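Local coordinates for protein metallophosphoesterase (Sphaerobacter thermophilus, PDB 3RQZ) that binds two zinc ions and, as a calcineurin-like metallophosphoesterase of the YfcE family, probably hydrolyses phosphate esters, at residues Arg83-Trp88 with Ala232-Ser237. Sequence-based numbering, arbitrary orientation.
Sequences RFASYW and AGLPES
The joint between helices 222-232 and 236-244, a Schellman motif at Gly233 followed by the N-cap residue Pro235, packs against the first turn of helix 85-92 through Ala232, Leu234 and Pro235, which meet Ala85 and Trp88. Leu234 is the central piece. Its CD2 methyl lies 3.9 Å from Ala85 CB and also rests over one face of the Trp88 indole, displaced toward the ring's rim, with Trp88 CE3 4.1 Å away. The two side chains cross at roughly a right angle. Trp88 holds CG anti to its own N (chi1 177°), which carries the indole out toward the joint, where CZ2 comes within 3.6 Å of Ala232 CB in an oblique approach. On the far side of Leu234 from Ala232, Pro235 CD meets Ala85 CB at 4.0 Å. Replacing Trp88 with alanine would probably open a gap beside Leu234 and deprive Ala232 CB of its aromatic neighbour. Phe84, the N-cap residue, accepts a hydrogen bond on its O from Trp88 N (2.9 Å), closing the turn that carries Ala85 and Trp88. The Ala85 side chain lies about 13 Å from a bound zinc ion, so this is packing outside the metal site. Van der Waals contact between apolar side chains joins the segments, with no hydrogen bond or salt bridge between them.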
# COMPACT_ATOMS: atom_id res chain seq x y z
N ARG A 83 9.15 5.67 23.98
CA ARG A 83 9.50 6.77 23.05
C ARG A 83 9.31 6.43 21.57
O ARG A 83 9.24 7.34 20.73
CB ARG A 83 10.94 7.26 23.32
N PHE A 84 9.21 5.15 21.22
CA PHE A 84 9.17 4.78 19.80
C PHE A 84 7.79 4.80 19.17
O PHE A 84 6.78 4.40 19.77
CB PHE A 84 9.90 3.44 19.54
CG PHE A 84 11.34 3.46 19.99
CD1 PHE A 84 12.30 4.22 19.31
CD2 PHE A 84 11.74 2.75 21.12
CE1 PHE A 84 13.64 4.27 19.75
CE2 PHE A 84 13.08 2.78 21.57
CZ PHE A 84 14.02 3.55 20.87
N ALA A 85 7.76 5.32 17.94
CA ALA A 85 6.54 5.38 17.12
C ALA A 85 6.01 3.98 16.75
O ALA A 85 4.81 3.79 16.55
CB ALA A 85 6.81 6.18 15.86
N SER A 86 6.93 3.01 16.66
CA SER A 86 6.55 1.62 16.39
C SER A 86 5.80 1.09 17.60
O SER A 86 4.77 0.43 17.46
CB SER A 86 7.78 0.77 16.10
OG SER A 86 8.69 0.87 17.19
N TYR A 87 6.30 1.41 18.79
CA TYR A 87 5.67 0.97 20.03
C TYR A 87 4.32 1.66 20.23
O TYR A 87 3.36 1.01 20.65
CB TYR A 87 6.58 1.25 21.21
CG TYR A 87 5.94 0.85 22.52
CD1 TYR A 87 5.76 -0.50 22.83
CD2 TYR A 87 5.49 1.81 23.41
CE1 TYR A 87 5.17 -0.89 24.06
CE2 TYR A 87 4.90 1.45 24.64
CZ TYR A 87 4.74 0.09 24.95
OH TYR A 87 4.15 -0.28 26.15
N TRP A 88 4.26 2.96 19.96
CA TRP A 88 3.02 3.73 20.10
C TRP A 88 1.92 3.09 19.24
O TRP A 88 0.80 2.92 19.70
CB TRP A 88 3.24 5.17 19.65
CG TRP A 88 1.98 6.01 19.70
CD1 TRP A 88 1.55 6.75 20.77
CD2 TRP A 88 1.02 6.21 18.65
NE1 TRP A 88 0.37 7.40 20.45
CE2 TRP A 88 0.03 7.09 19.16
CE3 TRP A 88 0.91 5.76 17.33
CZ2 TRP A 88 -1.07 7.50 18.40
CZ3 TRP A 88 -0.18 6.17 16.56
CH2 TRP A 88 -1.16 7.05 17.10
N ALA A 232 -0.56 13.51 19.00
CA ALA A 232 -0.19 12.20 19.55
C ALA A 232 1.24 12.15 20.11
O ALA A 232 1.63 11.18 20.75
CB ALA A 232 -0.40 11.07 18.50
N GLY A 233 2.02 13.20 19.85
CA GLY A 233 3.42 13.27 20.28
C GLY A 233 4.37 12.47 19.40
O GLY A 233 5.45 12.12 19.84
N LEU A 234 3.97 12.18 18.15
CA LEU A 234 4.82 11.45 17.19
C LEU A 234 6.05 12.26 16.74
O LEU A 234 5.98 13.48 16.66
CB LEU A 234 4.00 10.97 15.97
CG LEU A 234 3.04 9.82 16.30
CD1 LEU A 234 2.01 9.59 15.19
CD2 LEU A 234 3.82 8.53 16.60
N PRO A 235 7.18 11.59 16.46
CA PRO A 235 8.43 12.34 16.19
C PRO A 235 8.33 13.29 14.98
O PRO A 235 7.72 12.95 13.97
CB PRO A 235 9.45 11.23 15.90
CG PRO A 235 8.64 10.03 15.56
CD PRO A 235 7.40 10.14 16.41
N GLU A 236 8.96 14.45 15.11
CA GLU A 236 8.89 15.51 14.12
C GLU A 236 9.42 15.10 12.73
O GLU A 236 8.93 15.57 11.71
CB GLU A 236 9.60 16.74 14.67
CG GLU A 236 9.32 18.04 13.92
CD GLU A 236 7.84 18.43 13.89
OE1 GLU A 236 7.06 18.13 14.85
OE2 GLU A 236 7.46 19.06 12.88
N SER A 237 10.42 14.23 12.69
CA SER A 237 10.95 13.73 11.42
C SER A 237 9.88 12.99 10.59
O SER A 237 9.88 13.04 9.35
CB SER A 237 12.16 12.83 11.67
OG SER A 237 11.75 11.49 11.78